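PDB 3H1T: type I site-specific restriction-modification system, R (Restriction) subunit from Vibrio vulnificus, which probably serves as the DNA-cutting and ATP-driven translocating subunit of a type I restriction enzyme, hydrolysing ATP to move DNA. Local coordinates for residues S21-E26 and K94-P99; E52-T57 and D77-Y82; P87-E92 and F118-N123; H125-F130 and Q138-F143. All blocks are in the same frame, centred on the assembly; numbering follows the deposited sequence.

Contact 1 of 4, residues S21-E26 and K94-P99; sequences SMALNE and KPENSP
Glu96 reaches across to the chain at Ala23 and Leu24, and its side chain carries most of the polar contact. CB lies against the carbonyl oxygen of Asn123, outside the two segments. From there CG stands between the backbone N and the carbonyl carbon of its own residue (chi1 42°), which turns it toward Leu24, and Glu96 CG comes to 3.5 Å from Leu24 CB. The carboxylate carbon stays beside the same leucine, while OE1 leans on the Leu24 CD1 methyl. OE2 does the polar work: Leu24 N donates to Glu96 OE2 over 2.9 Å, arriving on the anti side of the carboxylate and 34° out of its plane. A water also donates to Glu96 OE2, over 2.6 Å, and makes a weak bond to Met22 O, so OE2 is held by two donors.

Leu24 is met at its carbonyl as well. Asn97 ND2 donates weakly to Leu24 O at 3.4 Å, and Pro95 CB packs on that oxygen at 3.5 Å. Leu24 and Glu96 both rest on Thr29 and Tyr33 of helix 26-40. Glu96 and Asn97, the two side chains that reach across, sit on one bend, tightened where Ser98 N and Ser98 OG both donate to Pro95 O. This is a type I beta turn, Pro95 to Ser98, in the loop after strand 86-93, clasping the N-terminal lead-in to helix 26-40.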
loop_
_atom_site.group_PDB
_atom_site.type_symbol
_atom_site.label_atom_id
_atom_site.label_comp_id
_atom_site.label_asym_id
_atom_site.label_seq_id
_atom_site.Cartn_x
_atom_site.Cartn_y
_atom_site.Cartn_z
ATOM N N SER A 21 8.553 -39.527 24.709
ATOM C CA SER A 21 7.307 -39.812 25.511
ATOM C C SER A 21 7.304 -39.063 26.827
ATOM O O SER A 21 6.270 -38.942 27.487
ATOM C CB SER A 21 7.156 -41.292 25.762
HETATM N N MSE A 22 8.483 -38.610 27.235
HETATM C CA MSE A 22 8.618 -37.832 28.460
HETATM C C MSE A 22 8.780 -36.418 27.892
HETATM O O MSE A 22 8.530 -35.405 28.554
HETATM C CB MSE A 22 9.883 -38.256 29.240
HETATM C CG MSE A 22 9.679 -39.260 30.381
HETATM SE SE MSE A 22 8.277 -38.817 31.691
HETATM C CE MSE A 22 6.878 -39.808 30.791
ATOM N N ALA A 23 9.192 -36.401 26.626
ATOM C CA ALA A 23 9.438 -35.195 25.857
ATOM C C ALA A 23 8.218 -34.287 25.810
ATOM O O ALA A 23 7.081 -34.758 25.662
ATOM C CB ALA A 23 9.864 -35.572 24.455
ATOM N N LEU A 24 8.465 -32.987 25.965
ATOM C CA LEU A 24 7.401 -32.002 25.951
ATOM C C LEU A 24 7.088 -31.408 24.592
ATOM O O LEU A 24 7.980 -31.134 23.771
ATOM C CB LEU A 24 7.714 -30.855 26.917
ATOM C CG LEU A 24 7.810 -31.083 28.433
ATOM C CD1 LEU A 24 8.106 -29.738 29.065
ATOM C CD2 LEU A 24 6.517 -31.674 29.006
ATOM N N ASN A 25 5.784 -31.227 24.394
ATOM C CA ASN A 25 5.135 -30.642 23.219
ATOM C C ASN A 25 5.766 -29.280 22.978
ATOM O O ASN A 25 6.437 -28.744 23.864
ATOM C CB ASN A 25 3.643 -30.430 23.551
ATOM C CG ASN A 25 2.728 -31.096 22.580
ATOM O OD1 ASN A 25 2.960 -32.242 22.206
ATOM N ND2 ASN A 25 1.667 -30.397 22.169
ATOM N N GLU A 26 5.567 -28.702 21.797
ATOM C CA GLU A 26 6.109 -27.372 21.576
ATOM C C GLU A 26 5.282 -26.517 22.521
ATOM O O GLU A 26 5.781 -25.632 23.202
ATOM C CB GLU A 26 5.880 -26.885 20.140
ATOM C CG GLU A 26 6.119 -25.371 20.001
ATOM C CD GLU A 26 6.372 -24.931 18.579
ATOM O OE1 GLU A 26 6.943 -25.744 17.822
ATOM O OE2 GLU A 26 6.030 -23.774 18.227
ATOM N N LYS A 94 10.372 -23.961 20.029
ATOM C CA LYS A 94 10.432 -25.293 19.477
ATOM C C LYS A 94 10.335 -26.240 20.658
ATOM O O LYS A 94 10.552 -25.837 21.798
ATOM C CB LYS A 94 11.748 -25.504 18.720
ATOM C CG LYS A 94 11.771 -24.851 17.339
ATOM C CD LYS A 94 10.834 -25.573 16.360
ATOM C CE LYS A 94 10.525 -24.749 15.095
ATOM N NZ LYS A 94 11.702 -24.460 14.226
ATOM N N PRO A 95 9.981 -27.509 20.417
ATOM C CA PRO A 95 9.887 -28.456 21.538
ATOM C C PRO A 95 11.230 -28.621 22.272
ATOM O O PRO A 95 12.286 -28.541 21.647
ATOM C CB PRO A 95 9.425 -29.746 20.856
ATOM C CG PRO A 95 9.965 -29.597 19.456
ATOM C CD PRO A 95 9.672 -28.162 19.134
ATOM N N GLU A 96 11.205 -28.855 23.585
ATOM C CA GLU A 96 12.453 -28.998 24.349
ATOM C C GLU A 96 13.480 -29.982 23.799
ATOM O O GLU A 96 14.680 -29.764 23.934
ATOM C CB GLU A 96 12.175 -29.336 25.819
ATOM C CG GLU A 96 11.076 -30.343 26.068
ATOM C CD GLU A 96 11.388 -31.261 27.242
ATOM O OE1 GLU A 96 11.991 -30.789 28.237
ATOM O OE2 GLU A 96 11.026 -32.456 27.169
ATOM N N ASN A 97 13.019 -31.043 23.154
ATOM C CA ASN A 97 13.920 -32.053 22.592
ATOM C C ASN A 97 14.691 -31.647 21.337
ATOM O O ASN A 97 15.624 -32.340 20.931
ATOM C CB ASN A 97 13.138 -33.334 22.301
ATOM C CG ASN A 97 11.667 -33.061 22.017
ATOM O OD1 ASN A 97 11.153 -33.392 20.944
ATOM N ND2 ASN A 97 10.978 -32.464 22.986
ATOM N N SER A 98 14.310 -30.541 20.710
ATOM C CA SER A 98 14.996 -30.098 19.500
ATOM C C SER A 98 16.043 -29.002 19.733
ATOM O O SER A 98 15.919 -28.181 20.636
ATOM C CB SER A 98 13.970 -29.624 18.460
ATOM O OG SER A 98 13.071 -28.674 19.001
ATOM N N PRO A 99 17.094 -28.985 18.905
ATOM C CA PRO A 99 18.196 -28.011 18.969
ATOM C C PRO A 99 17.736 -26.551 18.798
ATOM O O PRO A 99 16.852 -26.282 17.980
ATOM C CB PRO A 99 19.118 -28.479 17.835
ATOM C CG PRO A 99 18.158 -29.183 16.874
ATOM C CD PRO A 99 17.300 -29.959 17.819
HETATM O O HOH W 1 10.896 -34.322 29.006
#

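Contact 2 of 4, residues E52-T57 and D77-Y82; sequences EQYTFT and DYLLKY
Gln53 and Asp77 join two antiparallel strands where the outer one, 49-55, is kinked by a G1 beta bulge: Gln53 and Tyr54 together face Ala76. Gln53 N donates to Asp77 O at 2.7 Å, from above the carbonyl plane. One step back, Glu52 CA touches the same oxygen at 3.2 Å, and Glu52 forms a non-hydrogen-bonded pair with Tyr78. The positive phi of Gln53 (51°) swings the chain round a corner between the Glu52 and Tyr54 contacts.

Before that corner, the Glu52 and Tyr78 side chains run alongside each other in the same direction, carboxylate and ring planes 24° apart, with Glu52 CG 3.2 Å from Tyr78 CE2.

A second shell fixes the strand 75-81 side. Tyr78 OH is hydrogen-bonded to Thr35 of helix 26-40, whose Cys30, Val34 and Leu38 pack on the tyrosine, and Asp77 OD2 accepts from Ala93 N on the next strand. Leu114 of helix 104-114 packs on Tyr54. Beyond the corner, the ring of Tyr54 takes a CH-pi contact over one face from Leu79, whose CG stands 4.1 Å from the ring centroid, 20° off the normal.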
loop_
_atom_site.group_PDB
_atom_site.type_symbol
_atom_site.label_atom_id
_atom_site.label_comp_id
_atom_site.label_asym_id
_atom_site.label_seq_id
_atom_site.Cartn_x
_atom_site.Cartn_y
_atom_site.Cartn_z
ATOM N N GLU A 52 1.270 -14.031 22.476
ATOM C CA GLU A 52 1.538 -15.346 21.924
ATOM C C GLU A 52 0.713 -15.537 20.668
ATOM O O GLU A 52 -0.412 -15.049 20.565
ATOM C CB GLU A 52 1.153 -16.441 22.917
ATOM C CG GLU A 52 1.980 -16.519 24.174
ATOM C CD GLU A 52 1.681 -17.777 24.973
ATOM O OE1 GLU A 52 1.785 -18.890 24.400
ATOM O OE2 GLU A 52 1.345 -17.646 26.173
ATOM N N GLN A 53 1.269 -16.286 19.732
ATOM C CA GLN A 53 0.581 -16.551 18.492
ATOM C C GLN A 53 0.104 -15.232 17.895
ATOM O O GLN A 53 -1.093 -15.006 17.752
ATOM C CB GLN A 53 -0.613 -17.479 18.748
ATOM C CG GLN A 53 -0.242 -18.882 19.214
ATOM C CD GLN A 53 0.685 -19.610 18.248
ATOM O OE1 GLN A 53 0.452 -19.625 17.044
ATOM N NE2 GLN A 53 1.735 -20.228 18.780
ATOM N N TYR A 54 1.048 -14.359 17.563
ATOM C CA TYR A 54 0.731 -13.069 16.958
ATOM C C TYR A 54 0.404 -13.308 15.479
ATOM O O TYR A 54 1.279 -13.680 14.693
ATOM C CB TYR A 54 1.937 -12.135 17.083
ATOM C CG TYR A 54 1.818 -10.831 16.331
ATOM C CD1 TYR A 54 0.811 -9.919 16.632
ATOM C CD2 TYR A 54 2.746 -10.490 15.341
ATOM C CE1 TYR A 54 0.729 -8.693 15.969
ATOM C CE2 TYR A 54 2.675 -9.276 14.676
ATOM C CZ TYR A 54 1.664 -8.380 14.989
ATOM O OH TYR A 54 1.575 -7.183 14.310
ATOM N N THR A 55 -0.863 -13.141 15.120
ATOM C CA THR A 55 -1.289 -13.319 13.740
ATOM C C THR A 55 -1.342 -11.911 13.181
ATOM O O THR A 55 -2.028 -11.048 13.726
ATOM C CB THR A 55 -2.677 -13.978 13.669
ATOM O OG1 THR A 55 -2.656 -15.203 14.410
ATOM C CG2 THR A 55 -3.042 -14.302 12.234
ATOM N N PHE A 56 -0.611 -11.667 12.103
ATOM C CA PHE A 56 -0.561 -10.326 11.547
ATOM C C PHE A 56 -0.828 -10.253 10.052
ATOM O O PHE A 56 -0.642 -9.202 9.443
ATOM C CB PHE A 56 0.804 -9.707 11.849
ATOM C CG PHE A 56 1.966 -10.525 11.336
ATOM C CD1 PHE A 56 2.452 -11.601 12.071
ATOM C CD2 PHE A 56 2.555 -10.230 10.109
ATOM C CE1 PHE A 56 3.504 -12.370 11.592
ATOM C CE2 PHE A 56 3.609 -10.987 9.622
ATOM C CZ PHE A 56 4.087 -12.063 10.362
ATOM N N THR A 57 -1.243 -11.368 9.461
ATOM C CA THR A 57 -1.540 -11.425 8.031
ATOM C C THR A 57 -2.957 -11.982 7.849
ATOM O O THR A 57 -3.527 -12.530 8.791
ATOM C CB THR A 57 -0.493 -12.298 7.319
ATOM O OG1 THR A 57 0.538 -11.455 6.797
ATOM C CG2 THR A 57 -1.108 -13.121 6.213
ATOM N N ASP A 77 5.288 -17.113 17.110
ATOM C CA ASP A 77 5.023 -17.709 18.417
ATOM C C ASP A 77 4.832 -16.644 19.492
ATOM O O ASP A 77 3.851 -16.681 20.230
ATOM C CB ASP A 77 6.139 -18.669 18.816
ATOM C CG ASP A 77 6.206 -19.874 17.914
ATOM O OD1 ASP A 77 5.140 -20.294 17.424
ATOM O OD2 ASP A 77 7.310 -20.410 17.704
ATOM N N TYR A 78 5.763 -15.699 19.581
ATOM C CA TYR A 78 5.662 -14.625 20.550
ATOM C C TYR A 78 6.140 -13.323 19.954
ATOM O O TYR A 78 7.071 -13.291 19.160
ATOM C CB TYR A 78 6.501 -14.873 21.801
ATOM C CG TYR A 78 6.148 -16.084 22.629
ATOM C CD1 TYR A 78 6.699 -17.335 22.343
ATOM C CD2 TYR A 78 5.356 -15.957 23.763
ATOM C CE1 TYR A 78 6.481 -18.422 23.169
ATOM C CE2 TYR A 78 5.136 -17.043 24.601
ATOM C CZ TYR A 78 5.712 -18.276 24.295
ATOM O OH TYR A 78 5.574 -19.368 25.121
ATOM N N LEU A 79 5.490 -12.244 20.362
ATOM C CA LEU A 79 5.844 -10.919 19.925
ATOM C C LEU A 79 6.072 -10.221 21.255
ATOM O O LEU A 79 5.228 -10.287 22.145
ATOM C CB LEU A 79 4.683 -10.291 19.154
ATOM C CG LEU A 79 4.852 -9.083 18.213
ATOM C CD1 LEU A 79 4.099 -7.904 18.781
ATOM C CD2 LEU A 79 6.315 -8.748 17.996
ATOM N N LEU A 80 7.219 -9.575 21.412
ATOM C CA LEU A 80 7.515 -8.892 22.661
ATOM C C LEU A 80 7.352 -7.409 22.426
ATOM O O LEU A 80 8.083 -6.826 21.643
ATOM C CB LEU A 80 8.935 -9.219 23.108
ATOM C CG LEU A 80 9.217 -10.719 23.214
ATOM C CD1 LEU A 80 10.629 -10.910 23.709
ATOM C CD2 LEU A 80 8.252 -11.398 24.162
ATOM N N LYS A 81 6.379 -6.799 23.092
ATOM C CA LYS A 81 6.136 -5.377 22.918
ATOM C C LYS A 81 6.705 -4.586 24.076
ATOM O O LYS A 81 6.433 -4.888 25.239
ATOM C CB LYS A 81 4.625 -5.103 22.765
ATOM C CG LYS A 81 3.985 -5.870 21.609
ATOM C CD LYS A 81 2.717 -5.219 21.075
ATOM C CE LYS A 81 1.532 -5.378 21.995
ATOM N NZ LYS A 81 0.271 -5.220 21.219
ATOM N N TYR A 82 7.533 -3.596 23.760
ATOM C CA TYR A 82 8.107 -2.761 24.803
ATOM C C TYR A 82 6.960 -1.960 25.403
ATOM O O TYR A 82 6.846 -1.787 26.616
ATOM C CB TYR A 82 9.133 -1.799 24.231
ATOM C CG TYR A 82 9.647 -0.879 25.296
ATOM C CD1 TYR A 82 10.336 -1.387 26.395
ATOM C CD2 TYR A 82 9.427 0.493 25.225
ATOM C CE1 TYR A 82 10.800 -0.550 27.399
ATOM C CE2 TYR A 82 9.883 1.340 26.223
ATOM C CZ TYR A 82 10.571 0.815 27.308
ATOM O OH TYR A 82 11.034 1.654 28.292
#

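Contact 3 of 4, residues P87-E92 and F118-N123; sequences PIAVVE and FAYSTN
Ala89 and Val91 share one sheet face with Phe118 and Tyr120, on neighbouring parallel strands that helix 104-114 connects in a beta-alpha-beta unit. The two aromatic rings are turned edge-on to strand 86-93. Tyr120 CG lies anti to its carbonyl carbon (chi1 -57°), sending the ring back along the sheet until its in-plane edge meets the methyl of Ala89, Tyr120 CE2 to Ala89 CB 3.8 Å. Phe118 is turned in a similar way, and its edge comes up to the main chain, with CD2 3.5 Å from Ile88 O, while the Ile88 side chain runs obliquely to it, with CG1 against Phe118 CD2. Farther along, Val91 uses both branches: CG2 packs on Tyr120 CB, and Val91 CG1 reaches Thr122 CG2 at 3.6 Å. Leu149 of helix 146-157 covers Ala89, Phe118 and Tyr120.

The other face carries Val90, Glu92, Ala119 and Ser121. Contact between the strands is slighter here, since the small Ala119 and Ser121 stand beside the longer residues, and helix 104-114 lies over Val90 and Glu92. The Glu92 carboxylate leads away from strand 118-122 and comes close to that of Asp77. With Lys94 two residues on, the pattern is consistent with the PD-(D/E)XK nuclease core, as in other type I R subunits.

Four backbone hydrogen bonds join the strands, from Val90 N to Phe118 O at one end to Thr122 N and Glu92 O at the other. Between them, Tyr120 N donates to Val90 O at 2.9 Å and Tyr120 O receives Glu92 N at 2.8 Å.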
loop_
_atom_site.group_PDB
_atom_site.type_symbol
_atom_site.label_atom_id
_atom_site.label_comp_id
_atom_site.label_asym_id
_atom_site.label_seq_id
_atom_site.Cartn_x
_atom_site.Cartn_y
_atom_site.Cartn_z
ATOM N N PRO A 87 6.196 -2.629 19.375
ATOM C CA PRO A 87 6.769 -3.976 19.355
ATOM C C PRO A 87 8.299 -3.866 19.296
ATOM O O PRO A 87 8.830 -2.894 18.757
ATOM C CB PRO A 87 6.163 -4.584 18.086
ATOM C CG PRO A 87 5.933 -3.404 17.212
ATOM C CD PRO A 87 5.379 -2.384 18.177
ATOM N N ILE A 88 9.022 -4.831 19.844
ATOM C CA ILE A 88 10.460 -4.725 19.808
ATOM C C ILE A 88 11.238 -6.015 19.535
ATOM O O ILE A 88 12.367 -5.954 19.074
ATOM C CB ILE A 88 10.981 -4.055 21.121
ATOM C CG1 ILE A 88 12.464 -3.666 20.958
ATOM C CG2 ILE A 88 10.756 -4.994 22.300
ATOM C CD1 ILE A 88 12.952 -2.624 21.954
ATOM N N ALA A 89 10.651 -7.177 19.796
ATOM C CA ALA A 89 11.338 -8.448 19.529
ATOM C C ALA A 89 10.393 -9.589 19.156
ATOM O O ALA A 89 9.175 -9.484 19.289
ATOM C CB ALA A 89 12.198 -8.866 20.735
ATOM N N VAL A 90 10.964 -10.695 18.700
ATOM C CA VAL A 90 10.144 -11.832 18.319
ATOM C C VAL A 90 10.811 -13.154 18.704
ATOM O O VAL A 90 12.039 -13.259 18.708
ATOM C CB VAL A 90 9.831 -11.767 16.789
ATOM C CG1 VAL A 90 11.089 -12.017 15.967
ATOM C CG2 VAL A 90 8.718 -12.737 16.452
ATOM N N VAL A 91 10.001 -14.150 19.039
ATOM C CA VAL A 91 10.527 -15.438 19.462
ATOM C C VAL A 91 9.977 -16.640 18.699
ATOM O O VAL A 91 8.780 -16.738 18.442
ATOM C CB VAL A 91 10.218 -15.691 20.969
ATOM C CG1 VAL A 91 10.897 -16.980 21.444
ATOM C CG2 VAL A 91 10.686 -14.509 21.791
ATOM N N GLU A 92 10.854 -17.566 18.348
ATOM C CA GLU A 92 10.437 -18.787 17.680
ATOM C C GLU A 92 10.662 -19.888 18.716
ATOM O O GLU A 92 11.784 -20.096 19.169
ATOM C CB GLU A 92 11.286 -19.051 16.428
ATOM C CG GLU A 92 10.529 -19.119 15.096
ATOM C CD GLU A 92 9.421 -20.169 15.051
ATOM O OE1 GLU A 92 9.720 -21.381 15.118
ATOM O OE2 GLU A 92 8.241 -19.769 14.939
ATOM N N PHE A 118 15.496 -7.469 17.185
ATOM C CA PHE A 118 15.887 -8.560 18.070
ATOM C C PHE A 118 15.126 -9.846 17.766
ATOM O O PHE A 118 13.903 -9.852 17.675
ATOM C CB PHE A 118 15.685 -8.137 19.530
ATOM C CG PHE A 118 16.419 -6.878 19.886
ATOM C CD1 PHE A 118 17.811 -6.868 19.985
ATOM C CD2 PHE A 118 15.728 -5.669 19.996
ATOM C CE1 PHE A 118 18.512 -5.670 20.172
ATOM C CE2 PHE A 118 16.411 -4.464 20.187
ATOM C CZ PHE A 118 17.809 -4.463 20.271
ATOM N N ALA A 119 15.850 -10.942 17.602
ATOM C CA ALA A 119 15.201 -12.205 17.297
ATOM C C ALA A 119 15.690 -13.327 18.199
ATOM O O ALA A 119 16.881 -13.415 18.486
ATOM C CB ALA A 119 15.444 -12.569 15.824
ATOM N N TYR A 120 14.777 -14.190 18.637
ATOM C CA TYR A 120 15.129 -15.289 19.527
ATOM C C TYR A 120 14.607 -16.640 19.095
ATOM O O TYR A 120 13.512 -16.771 18.584
ATOM C CB TYR A 120 14.603 -15.003 20.930
ATOM C CG TYR A 120 15.115 -13.705 21.473
ATOM C CD1 TYR A 120 16.355 -13.642 22.111
ATOM C CD2 TYR A 120 14.412 -12.522 21.259
ATOM C CE1 TYR A 120 16.887 -12.425 22.519
ATOM C CE2 TYR A 120 14.931 -11.294 21.655
ATOM C CZ TYR A 120 16.170 -11.250 22.278
ATOM O OH TYR A 120 16.691 -10.032 22.616
ATOM N N SER A 121 15.414 -17.657 19.307
ATOM C CA SER A 121 15.015 -19.003 19.018
ATOM C C SER A 121 15.216 -19.696 20.356
ATOM O O SER A 121 16.244 -19.506 21.005
ATOM C CB SER A 121 15.905 -19.594 17.930
ATOM O OG SER A 121 15.503 -20.909 17.667
ATOM N N THR A 122 14.242 -20.489 20.788
ATOM C CA THR A 122 14.365 -21.159 22.061
ATOM C C THR A 122 13.680 -22.501 22.055
ATOM O O THR A 122 12.730 -22.715 21.306
ATOM C CB THR A 122 13.744 -20.322 23.181
ATOM O OG1 THR A 122 13.781 -21.062 24.410
ATOM C CG2 THR A 122 12.299 -19.982 22.835
ATOM N N ASN A 123 14.178 -23.405 22.897
ATOM C CA ASN A 123 13.606 -24.734 23.036
ATOM C C ASN A 123 13.248 -24.940 24.496
ATOM O O ASN A 123 13.143 -26.074 24.963
ATOM C CB ASN A 123 14.598 -25.810 22.560
ATOM C CG ASN A 123 15.928 -25.787 23.320
ATOM O OD1 ASN A 123 16.191 -24.908 24.138
ATOM N ND2 ASN A 123 16.775 -26.767 23.033
#

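Contact 4 of 4, residues H125-F130 and Q138-F143; sequences HEILEF and QLLSRF
Glu129 OE2, which touches Leu140 CD1 at 3.8 Å, is gripped by two groups from beyond the two strands: the hydroxyl of Tyr120 and Arg152 NH1, the latter in a salt bridge. With CG anti to the backbone N (chi1 175°) and the chain extended beyond it, CB and the carboxylate lie along the Leu140 methyls. A water donates to Glu129 OE1 and, weakly, to Gln138 OE1, so both carboxylate oxygens have partners.

Main-chain bonds tie the strands together. Glu129 and Gln138 bond in both directions, and the one from Glu129 N to Gln138 O is short and almost straight, 2.8 Å with 172° at the hydrogen. Leu140 N donates to Ile127 O; on the return side a water mediates, accepting from Ile127 N and donating to Leu140 O at 2.6 Å.

Ile127 is the apolar centre. Its CD1 sits over a face of the Phe143 ring, 3.9 Å from the centroid in a CH-pi contact, and CG2, above the same side of the ring, lies nearest CE1. Phe143 in turn packs on Leu38 of helix 26-40. On the other face of the sheet Leu128 meets Leu139, Leu128 CG to Leu139 CD2 4.1 Å. Arg142 is drawn outward, to Glu148 in a salt bridge. Strands 127-131 and 137-140 thus form an antiparallel beta hairpin, ending the six-stranded mixed sheet on this side.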
loop_
_atom_site.group_PDB
_atom_site.type_symbol
_atom_site.label_atom_id
_atom_site.label_comp_id
_atom_site.label_asym_id
_atom_site.label_seq_id
_atom_site.Cartn_x
_atom_site.Cartn_y
_atom_site.Cartn_z
ATOM N N HIS A 125 14.867 -24.724 27.452
ATOM C CA HIS A 125 16.042 -24.600 28.300
ATOM C C HIS A 125 17.114 -23.717 27.706
ATOM O O HIS A 125 17.864 -23.095 28.442
ATOM C CB HIS A 125 16.624 -25.968 28.694
ATOM C CG HIS A 125 16.824 -26.913 27.553
ATOM N ND1 HIS A 125 15.787 -27.624 26.987
ATOM C CD2 HIS A 125 17.955 -27.338 26.936
ATOM C CE1 HIS A 125 16.271 -28.451 26.075
ATOM N NE2 HIS A 125 17.584 -28.299 26.026
ATOM N N GLU A 126 17.175 -23.628 26.385
ATOM C CA GLU A 126 18.184 -22.780 25.756
ATOM C C GLU A 126 17.567 -21.594 25.030
ATOM O O GLU A 126 16.419 -21.641 24.598
ATOM C CB GLU A 126 19.032 -23.586 24.772
ATOM C CG GLU A 126 20.029 -24.504 25.409
ATOM C CD GLU A 126 20.503 -25.569 24.450
ATOM O OE1 GLU A 126 19.648 -26.309 23.916
ATOM O OE2 GLU A 126 21.729 -25.674 24.236
ATOM N N ILE A 127 18.352 -20.530 24.895
ATOM C CA ILE A 127 17.899 -19.324 24.224
ATOM C C ILE A 127 18.982 -18.825 23.285
ATOM O O ILE A 127 20.109 -18.600 23.699
ATOM C CB ILE A 127 17.573 -18.231 25.253
ATOM C CG1 ILE A 127 16.464 -18.730 26.189
ATOM C CG2 ILE A 127 17.143 -16.964 24.544
ATOM C CD1 ILE A 127 16.265 -17.887 27.441
ATOM N N LEU A 128 18.643 -18.672 22.016
ATOM C CA LEU A 128 19.595 -18.198 21.019
ATOM C C LEU A 128 19.139 -16.827 20.523
ATOM O O LEU A 128 18.014 -16.679 20.064
ATOM C CB LEU A 128 19.641 -19.167 19.835
ATOM C CG LEU A 128 20.988 -19.589 19.240
ATOM C CD1 LEU A 128 20.715 -19.935 17.793
ATOM C CD2 LEU A 128 22.038 -18.485 19.350
ATOM N N GLU A 129 20.011 -15.828 20.600
ATOM C CA GLU A 129 19.656 -14.482 20.176
ATOM C C GLU A 129 20.429 -13.974 18.957
ATOM O O GLU A 129 21.628 -14.202 18.837
ATOM C CB GLU A 129 19.883 -13.495 21.327
ATOM C CG GLU A 129 19.654 -12.026 20.968
ATOM C CD GLU A 129 20.184 -11.040 22.007
ATOM O OE1 GLU A 129 21.416 -10.860 22.092
ATOM O OE2 GLU A 129 19.366 -10.440 22.733
ATOM N N PHE A 130 19.729 -13.319 18.038
ATOM C CA PHE A 130 20.404 -12.699 16.922
ATOM C C PHE A 130 20.054 -11.237 17.112
ATOM O O PHE A 130 18.886 -10.853 17.107
ATOM C CB PHE A 130 19.921 -13.135 15.544
ATOM C CG PHE A 130 20.673 -12.446 14.437
ATOM C CD1 PHE A 130 21.913 -12.927 14.013
ATOM C CD2 PHE A 130 20.202 -11.247 13.899
ATOM C CE1 PHE A 130 22.673 -12.216 13.077
ATOM C CE2 PHE A 130 20.960 -10.528 12.966
ATOM C CZ PHE A 130 22.190 -11.012 12.555
ATOM N N GLN A 138 24.181 -15.368 19.628
ATOM C CA GLN A 138 24.688 -16.074 20.794
ATOM C C GLN A 138 23.641 -16.618 21.756
ATOM O O GLN A 138 22.495 -16.180 21.779
ATOM C CB GLN A 138 25.638 -15.147 21.558
ATOM C CG GLN A 138 24.975 -13.880 22.055
ATOM C CD GLN A 138 25.973 -12.820 22.480
ATOM O OE1 GLN A 138 25.610 -11.806 23.085
ATOM N NE2 GLN A 138 27.243 -13.045 22.158
ATOM N N LEU A 139 24.057 -17.591 22.552
ATOM C CA LEU A 139 23.189 -18.189 23.554
ATOM C C LEU A 139 23.150 -17.287 24.790
ATOM O O LEU A 139 24.173 -16.718 25.182
ATOM C CB LEU A 139 23.731 -19.561 23.927
ATOM C CG LEU A 139 23.662 -20.609 22.830
ATOM C CD1 LEU A 139 24.708 -21.683 23.114
ATOM C CD2 LEU A 139 22.242 -21.189 22.770
ATOM N N LEU A 140 21.978 -17.142 25.398
ATOM C CA LEU A 140 21.852 -16.309 26.587
ATOM C C LEU A 140 21.414 -17.176 27.742
ATOM O O LEU A 140 20.841 -18.252 27.544
ATOM C CB LEU A 140 20.809 -15.205 26.391
ATOM C CG LEU A 140 20.925 -14.323 25.146
ATOM C CD1 LEU A 140 19.754 -13.351 25.112
ATOM C CD2 LEU A 140 22.266 -13.580 25.134
ATOM N N SER A 141 21.684 -16.707 28.956
ATOM C CA SER A 141 21.296 -17.440 30.156
ATOM C C SER A 141 19.853 -17.104 30.496
ATOM O O SER A 141 19.254 -17.701 31.388
ATOM C CB SER A 141 22.197 -17.051 31.326
ATOM O OG SER A 141 22.045 -15.672 31.626
ATOM N N ARG A 142 19.306 -16.143 29.763
ATOM C CA ARG A 142 17.938 -15.704 29.972
ATOM C C ARG A 142 17.555 -14.626 28.954
ATOM O O ARG A 142 18.410 -14.080 28.264
ATOM C CB ARG A 142 17.784 -15.164 31.403
ATOM C CG ARG A 142 18.822 -14.111 31.788
ATOM C CD ARG A 142 18.249 -13.096 32.758
ATOM N NE ARG A 142 17.966 -11.815 32.118
ATOM C CZ ARG A 142 18.734 -10.735 32.228
ATOM N NH1 ARG A 142 19.834 -10.781 32.958
ATOM N NH2 ARG A 142 18.407 -9.613 31.599
ATOM N N PHE A 143 16.261 -14.342 28.859
ATOM C CA PHE A 143 15.762 -13.313 27.953
ATOM C C PHE A 143 16.098 -11.913 28.434
ATOM O O PHE A 143 16.074 -11.638 29.620
ATOM C CB PHE A 143 14.243 -13.413 27.823
ATOM C CG PHE A 143 13.771 -14.555 26.988
ATOM C CD1 PHE A 143 13.912 -14.518 25.598
ATOM C CD2 PHE A 143 13.207 -15.680 27.587
ATOM C CE1 PHE A 143 13.514 -15.590 24.814
ATOM C CE2 PHE A 143 12.803 -16.763 26.811
ATOM C CZ PHE A 143 12.963 -16.721 25.415
HETATM O O HOH W 2 18.181 -20.297 29.836
HETATM O O HOH W 3 21.087 -20.632 26.658
HETATM O O HOH W 4 23.229 -9.640 24.000
#

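How the contacts relate
All four contacts belong to the N-terminal part of the chain, ahead of the two helicase-like sheets. Contacts 2, 3 and 4 follow one another in sequence and in one six-stranded mixed sheet: contact 2 joins the first two strands, contact 3 the middle pair and contact 4 the last two. Centres of contacts 2 and 3 are about 10 Å apart, as are those of 3 and 4, and those of 2 and 4 about 19 Å. Contact 1, 17 to 21 Å from the others between centres, joins the loop before helix 26-40 to the loop after strand 86-93, spanning contact 2 and interleaving with contact 3. Glu26, Asp77, Glu92 and Lys94 thereby converge, consistent with a nuclease site.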